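Local coordinates for protein fiber (PDB 5NBH) that forms the distal domain of a trimeric viral fibre, which binds N-acetylglucosamine and probably mediates attachment of mouse adenovirus 2 to its host cell, at residues V117-D122 against I211-T216; I184-N189 against S215-C220; T196-A201 against P222-S227. All blocks are in the same frame, centred on the assembly; numbering follows the deposited sequence. Where two conformers were deposited one is given.

Contact 1 of 3, residues V117-D122 against I211-T216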
# COMPACT_ATOMS: atom_id res chain seq x y z
N VAL A 117 5.27 7.09 -1.86
CA VAL A 117 4.63 6.71 -3.11
C VAL A 117 4.95 5.24 -3.41
O VAL A 117 6.12 4.85 -3.46
CB VAL A 117 5.08 7.62 -4.28
CG1 VAL A 117 4.37 7.20 -5.55
CG2 VAL A 117 4.83 9.10 -3.93
N LEU A 118 3.90 4.44 -3.59
CA LEU A 118 4.03 3.05 -4.06
C LEU A 118 3.80 3.05 -5.56
O LEU A 118 2.71 3.37 -6.03
CB LEU A 118 3.00 2.14 -3.34
CG LEU A 118 2.88 0.68 -3.77
CD1 LEU A 118 4.19 -0.05 -3.67
CD2 LEU A 118 1.81 -0.02 -2.94
N PHE A 119 4.84 2.72 -6.33
CA PHE A 119 4.77 2.69 -7.78
C PHE A 119 4.57 1.25 -8.22
O PHE A 119 5.29 0.39 -7.76
CB PHE A 119 6.09 3.25 -8.36
CG PHE A 119 6.19 3.20 -9.85
CD1 PHE A 119 6.64 2.05 -10.51
CD2 PHE A 119 5.76 4.27 -10.61
CE1 PHE A 119 6.68 1.98 -11.89
CE2 PHE A 119 5.83 4.22 -11.99
CZ PHE A 119 6.28 3.08 -12.63
N ASN A 120 3.57 1.00 -9.05
CA ASN A 120 3.31 -0.31 -9.61
C ASN A 120 3.15 -0.19 -11.10
O ASN A 120 2.47 0.69 -11.58
CB ASN A 120 2.01 -0.89 -9.06
CG ASN A 120 1.79 -2.32 -9.50
OD1 ASN A 120 2.52 -3.22 -9.08
ND2 ASN A 120 0.77 -2.53 -10.34
N ILE A 121 3.78 -1.10 -11.83
CA ILE A 121 3.65 -1.15 -13.26
C ILE A 121 3.46 -2.59 -13.73
O ILE A 121 4.05 -3.52 -13.20
CB ILE A 121 4.86 -0.49 -13.99
CG1 ILE A 121 4.56 -0.31 -15.47
CG2 ILE A 121 6.15 -1.24 -13.72
CD1 ILE A 121 5.55 0.64 -16.15
N ASP A 122 2.62 -2.74 -14.74
CA ASP A 122 2.36 -4.03 -15.38
C ASP A 122 2.72 -3.83 -16.83
O ASP A 122 2.04 -3.08 -17.51
CB ASP A 122 0.89 -4.34 -15.23
CG ASP A 122 0.60 -5.77 -15.42
OD1 ASP A 122 0.41 -6.46 -14.41
OD2 ASP A 122 0.64 -6.22 -16.57
N ILE A 211 11.02 8.59 -14.51
CA ILE A 211 11.15 7.24 -13.98
C ILE A 211 11.63 6.40 -15.14
O ILE A 211 10.92 6.25 -16.17
CB ILE A 211 9.82 6.67 -13.40
CG1 ILE A 211 9.35 7.55 -12.27
CG2 ILE A 211 9.97 5.21 -12.99
CD1 ILE A 211 8.07 7.10 -11.59
N THR A 212 12.81 5.83 -14.98
CA THR A 212 13.42 5.02 -16.05
C THR A 212 13.55 3.60 -15.54
O THR A 212 14.14 3.38 -14.48
CB THR A 212 14.78 5.59 -16.46
OG1 THR A 212 14.63 7.00 -16.76
CG2 THR A 212 15.32 4.90 -17.67
N LEU A 213 12.92 2.67 -16.26
CA LEU A 213 12.98 1.25 -15.94
C LEU A 213 13.81 0.49 -16.95
O LEU A 213 13.69 0.73 -18.14
CB LEU A 213 11.57 0.66 -15.90
CG LEU A 213 10.54 1.47 -15.09
CD1 LEU A 213 9.18 0.85 -15.29
CD2 LEU A 213 10.87 1.51 -13.61
N LYS A 214 14.65 -0.43 -16.49
CA LYS A 214 15.40 -1.26 -17.44
C LYS A 214 15.24 -2.74 -17.10
O LYS A 214 15.74 -3.21 -16.08
CB LYS A 214 16.86 -0.85 -17.49
CG LYS A 214 17.11 0.56 -17.95
CD LYS A 214 18.60 0.93 -17.94
CE LYS A 214 18.73 2.40 -18.27
NZ LYS A 214 20.13 2.88 -18.49
N SER A 215 14.52 -3.44 -17.97
CA SER A 215 14.28 -4.86 -17.82
C SER A 215 15.30 -5.66 -18.63
O SER A 215 15.65 -5.30 -19.77
CB SER A 215 12.88 -5.21 -18.29
OG SER A 215 12.56 -4.69 -19.56
N THR A 216 15.76 -6.78 -18.07
CA THR A 216 16.75 -7.62 -18.77
C THR A 216 16.11 -8.97 -19.09
O THR A 216 15.57 -9.62 -18.20
CB THR A 216 18.01 -7.77 -17.95
OG1 THR A 216 18.62 -6.49 -17.85
CG2 THR A 216 18.99 -8.75 -18.59
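The hydrophobic core of the fibre-head β-sandwich brings F119 and I121 of one sheet against I211 and L213 of the other. Strand 116-125 lies in the ABCJ sheet and strand 208-217 in the GHID sheet. Their axes pass 11.4 Å apart, with directions 47° from parallel, so side chains alone fill the gap and no hydrogen bond crosses it. F119 carries its CG anti to the backbone N (chi1 176°), which sends the ring out toward the opposite sheet. There it meets the methyl end of I211: CE2 of F119 stands 3.7 Å from CD1 of I211. I211 passes alongside the ring, its chain running counter to that of F119, and the methyl approaches the ring obliquely. L213 takes up the neighbouring place. Its CD1 lies at 4.4 Å from CE1 of F119, again oblique to the ring, so the methyls of I211 and L213 come to different carbons of one phenyl group, CE2 and CE1. F228 meets the F119 ring with planes at about 30°, and I108, M110 and L137 also touch this side chain, burying it between both sheets. L213 continues toward C198 and Y200 on the adjoining strand 191-205, and its side chain is about 8 Å from that of Q133, a residue of the N-acetylglucosamine site. The ends of I121 and L213 meet head-on: CD1 of I121 is 3.7 Å from CD1 of L213, and CG2 of I121 lies 4.0 Å from that same methyl.

Contact 2 of 3, residues I184-N189 against S215-C220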
# COMPACT_ATOMS: atom_id res chain seq x y z
N ILE A 184 11.99 -9.81 -10.94
CA ILE A 184 10.77 -9.90 -11.74
C ILE A 184 10.76 -11.26 -12.39
O ILE A 184 11.80 -11.90 -12.53
CB ILE A 184 10.62 -8.82 -12.83
CG1 ILE A 184 11.85 -8.74 -13.76
CG2 ILE A 184 10.40 -7.47 -12.20
CD1 ILE A 184 11.57 -8.10 -15.10
N VAL A 185 9.57 -11.69 -12.73
CA VAL A 185 9.38 -12.90 -13.49
C VAL A 185 8.68 -12.54 -14.79
O VAL A 185 7.59 -11.97 -14.78
CB VAL A 185 8.58 -13.96 -12.71
CG1 VAL A 185 8.35 -15.18 -13.61
CG2 VAL A 185 9.33 -14.40 -11.46
N CYS A 186 9.30 -12.92 -15.91
CA CYS A 186 8.71 -12.79 -17.21
C CYS A 186 7.90 -14.05 -17.50
O CYS A 186 8.33 -15.14 -17.18
CB CYS A 186 9.78 -12.59 -18.29
SG CYS A 186 10.54 -10.94 -18.21
N SER A 187 6.74 -13.88 -18.11
CA SER A 187 5.85 -14.99 -18.48
C SER A 187 5.10 -14.67 -19.74
O SER A 187 5.19 -13.56 -20.25
CB SER A 187 4.86 -15.25 -17.34
OG SER A 187 3.90 -14.21 -17.16
N GLU A 188 4.34 -15.63 -20.27
CA GLU A 188 3.51 -15.32 -21.41
C GLU A 188 2.40 -16.32 -21.45
O GLU A 188 2.66 -17.51 -21.35
CB GLU A 188 4.31 -15.35 -22.71
CG GLU A 188 3.52 -14.82 -23.90
CD GLU A 188 4.28 -14.82 -25.21
OE1 GLU A 188 5.48 -15.18 -25.29
OE2 GLU A 188 3.63 -14.45 -26.20
N ASN A 189 1.17 -15.81 -21.50
CA ASN A 189 -0.05 -16.64 -21.53
C ASN A 189 -0.08 -17.64 -20.38
O ASN A 189 -0.39 -18.81 -20.60
CB ASN A 189 -0.16 -17.40 -22.86
CG ASN A 189 -0.31 -16.50 -24.05
OD1 ASN A 189 -0.96 -15.45 -23.98
ND2 ASN A 189 0.27 -16.91 -25.18
N SER A 215 14.52 -3.44 -17.97
CA SER A 215 14.28 -4.86 -17.82
C SER A 215 15.30 -5.66 -18.63
O SER A 215 15.65 -5.30 -19.77
CB SER A 215 12.88 -5.21 -18.29
OG SER A 215 12.56 -4.69 -19.56
N THR A 216 15.76 -6.78 -18.07
CA THR A 216 16.75 -7.62 -18.77
C THR A 216 16.11 -8.97 -19.09
O THR A 216 15.57 -9.62 -18.20
CB THR A 216 18.01 -7.77 -17.95
OG1 THR A 216 18.62 -6.49 -17.85
CG2 THR A 216 18.99 -8.75 -18.59
N THR A 217 16.12 -9.34 -20.37
CA THR A 217 15.47 -10.58 -20.84
C THR A 217 16.47 -11.46 -21.65
O THR A 217 17.45 -10.95 -22.16
CB THR A 217 14.20 -10.31 -21.65
OG1 THR A 217 14.52 -9.60 -22.87
CG2 THR A 217 13.23 -9.46 -20.82
N SER A 218 16.20 -12.76 -21.70
CA SER A 218 16.89 -13.69 -22.59
C SER A 218 15.84 -14.49 -23.35
O SER A 218 15.21 -15.39 -22.79
CB SER A 218 17.76 -14.66 -21.81
OG SER A 218 18.50 -13.97 -20.83
N GLY A 219 15.58 -14.11 -24.60
CA GLY A 219 14.73 -14.90 -25.46
C GLY A 219 13.26 -14.55 -25.43
O GLY A 219 12.58 -14.74 -26.44
N CYS A 220 12.79 -13.96 -24.34
CA CYS A 220 11.37 -13.77 -24.10
C CYS A 220 10.93 -12.33 -24.28
O CYS A 220 11.72 -11.40 -24.35
CB CYS A 220 11.00 -14.27 -22.69
SG CYS A 220 11.89 -13.52 -21.31
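C186 turns its side chain toward T217 and C220, joining strand 179-188 at one margin of the GHID sheet of the β-sandwich to the end of strand 208-217 and the turn after it. These strands are not neighbours: strand 191-205 runs between them, and the side chains meet over it on the inner side of the sheet. The sulfur of C186 lies beside its own backbone N (chi1 -72°), which directs it to the methyl of T217, with SG of C186 4.0 Å from CG2 of T217. T217 divides its two branches: CG2 faces the cysteine, while OG1 is gripped by A129 O and by NE2 of Q133, an N-acetylglucosamine-binding residue. At the other end of the row I184 points toward S215 more loosely, its CD1 4.5 Å from CB of S215. The hydroxyl of S215 is held by Q133 and W135, and I184 also leans on F224 and M226 of the facing sheet. The chain turns through G219, whose positive phi (91°) helps bring C220 back toward strand 179-188, near the salt bridge from E188 to K221. C220 presents its sulfur to the flank of C186, SG to CB of C186 at 3.8 Å; the two sulfurs, SG of C186 and SG of C220, stand 4.3 Å apart, too far for a disulfide.

Contact 3 of 3, residues T196-A201 against P222-S227; sequences TYCSYA and PIFQMS
The sulfur of C198 sits among F224 and M226, where strand 191-205 of the GHID sheet faces strand 223-231 of the ABCJ sheet across the β-sandwich. With SG anti to the backbone N (chi1 -174°), C198 directs its sulfur to the F224 ring, 3.9 Å from CE2 of F224 and nearly as close to CZ. This is a cysteine sulfur-aromatic contact of oblique geometry: SG of C198 lies 4.8 Å from the ring centroid and 54° off the ring normal. M226 comes in next to it. The residue was deposited in two conformers, and the details that follow hold for one of them. Its chain bends at both chi2 and chi3, bringing SD of M226 to 3.6 Å from CB of C198 and to 3.8 Å from SG of C198. The terminal methyl turns the other way, to Y200, with CE of M226 4.5 Å from CD1 of Y200 in another oblique approach. C198 is thus flanked by a ring and a thioether, and no hydrogen bond links the two segments. The strand axes run 9.1 Å apart at 49° from parallel. On the far side of strand 223-231, Q225 points to the trimer interface, where its NE2 is bound by OD1 of D122 and by the M229 carbonyl of the second subunit. Within the fold, strand 191-205 lies between strands 179-188 and 208-217: M226 also touches M182 of the first, F224 reaches S215 of the second, and the Y200 ring stacks on F228 of strand 223-231.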
# COMPACT_ATOMS: atom_id res chain seq x y z
N THR A 196 14.29 -12.94 -13.65
CA THR A 196 15.25 -11.92 -14.01
C THR A 196 15.04 -10.69 -13.11
O THR A 196 14.61 -10.82 -11.93
CB THR A 196 15.23 -11.66 -15.54
OG1 THR A 196 16.25 -10.70 -15.87
CG2 THR A 196 13.87 -11.19 -16.04
N TYR A 197 15.40 -9.53 -13.59
CA TYR A 197 15.38 -8.30 -12.79
C TYR A 197 15.08 -7.09 -13.65
O TYR A 197 15.17 -7.13 -14.89
CB TYR A 197 16.71 -8.12 -12.06
CG TYR A 197 17.91 -8.26 -12.98
CD1 TYR A 197 18.33 -7.21 -13.76
CD2 TYR A 197 18.62 -9.47 -13.06
CE1 TYR A 197 19.42 -7.34 -14.61
CE2 TYR A 197 19.72 -9.59 -13.90
CZ TYR A 197 20.11 -8.53 -14.68
OH TYR A 197 21.22 -8.63 -15.52
N CYS A 198 14.65 -6.02 -12.96
CA CYS A 198 14.36 -4.77 -13.58
C CYS A 198 14.91 -3.67 -12.69
O CYS A 198 14.71 -3.69 -11.46
CB CYS A 198 12.86 -4.61 -13.76
SG CYS A 198 12.34 -3.14 -14.70
N SER A 199 15.61 -2.72 -13.28
CA SER A 199 16.05 -1.55 -12.52
C SER A 199 14.99 -0.43 -12.54
O SER A 199 14.17 -0.36 -13.46
CB SER A 199 17.36 -1.02 -13.04
OG SER A 199 17.22 -0.53 -14.31
N TYR A 200 15.06 0.43 -11.55
CA TYR A 200 14.31 1.68 -11.58
C TYR A 200 15.27 2.80 -11.21
O TYR A 200 16.19 2.62 -10.42
CB TYR A 200 13.08 1.62 -10.67
CG TYR A 200 13.45 1.35 -9.23
CD1 TYR A 200 13.57 0.05 -8.78
CD2 TYR A 200 13.74 2.40 -8.34
CE1 TYR A 200 13.94 -0.23 -7.47
CE2 TYR A 200 14.14 2.12 -7.01
CZ TYR A 200 14.23 0.79 -6.59
OH TYR A 200 14.65 0.47 -5.30
N ALA A 201 15.02 3.98 -11.73
CA ALA A 201 15.84 5.15 -11.43
C ALA A 201 14.95 6.38 -11.54
O ALA A 201 14.23 6.54 -12.53
CB ALA A 201 17.00 5.23 -12.40
N PRO A 222 9.29 -9.01 -22.81
CA PRO A 222 9.28 -8.39 -21.48
C PRO A 222 7.84 -8.19 -21.01
O PRO A 222 7.17 -7.26 -21.40
CB PRO A 222 10.07 -7.09 -21.68
CG PRO A 222 9.92 -6.78 -23.14
CD PRO A 222 9.73 -8.09 -23.87
N ILE A 223 7.36 -9.16 -20.24
CA ILE A 223 6.00 -9.17 -19.74
C ILE A 223 6.11 -9.48 -18.26
O ILE A 223 6.41 -10.60 -17.89
CB ILE A 223 5.15 -10.25 -20.43
CG1 ILE A 223 5.08 -9.98 -21.92
CG2 ILE A 223 3.75 -10.29 -19.81
CD1 ILE A 223 4.24 -10.98 -22.70
N PHE A 224 5.91 -8.46 -17.43
CA PHE A 224 6.17 -8.53 -15.99
C PHE A 224 5.42 -7.46 -15.22
O PHE A 224 5.00 -6.49 -15.83
CB PHE A 224 7.66 -8.38 -15.71
CG PHE A 224 8.24 -7.08 -16.16
CD1 PHE A 224 8.73 -6.92 -17.45
CD2 PHE A 224 8.35 -6.02 -15.28
CE1 PHE A 224 9.29 -5.71 -17.86
CE2 PHE A 224 8.91 -4.82 -15.68
CZ PHE A 224 9.37 -4.66 -16.97
N GLN A 225 5.28 -7.64 -13.90
CA GLN A 225 4.77 -6.62 -12.96
C GLN A 225 5.90 -6.34 -11.96
O GLN A 225 6.65 -7.24 -11.58
CB GLN A 225 3.48 -7.05 -12.18
CG GLN A 225 2.89 -5.98 -11.22
CD GLN A 225 1.57 -6.33 -10.47
OE1 GLN A 225 1.59 -6.58 -9.26
NE2 GLN A 225 0.44 -6.21 -11.15
N MET A 226 6.06 -5.08 -11.58
CA MET A 226 6.94 -4.75 -10.47
C MET A 226 6.53 -3.48 -9.77
O MET A 226 5.83 -2.66 -10.30
CB MET A 226 8.42 -4.71 -10.84
CG MET A 226 8.91 -3.71 -11.86
SD MET A 226 10.57 -3.25 -11.30
CE MET A 226 9.96 -2.39 -9.85
N SER A 227 6.94 -3.40 -8.51
CA SER A 227 6.57 -2.27 -7.69
C SER A 227 7.76 -1.91 -6.87
O SER A 227 8.61 -2.76 -6.59
CB SER A 227 5.32 -2.58 -6.84
OG SER A 227 5.62 -3.40 -5.76

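How the contacts relate
All three contacts lie in the fibre-head β-sandwich. Contacts 1 and 3, centres about 6 Å apart, join the ABCJ and GHID sheets side by side, using strands 116-125 and 223-231 from the first and 208-217 and 191-205 from the second, each pair being neighbours in its sheet. Contact 2 lies within the GHID sheet and the turn leaving it, with its centre about 9 Å from contact 3 and 15 Å from contact 1; it shares S215 and T216 with contact 1. Strands 179-188, 191-205, 208-217 and 223-231 follow in sequence, so the last link carries the chain from one sheet to the other, near the sugar-binding residues.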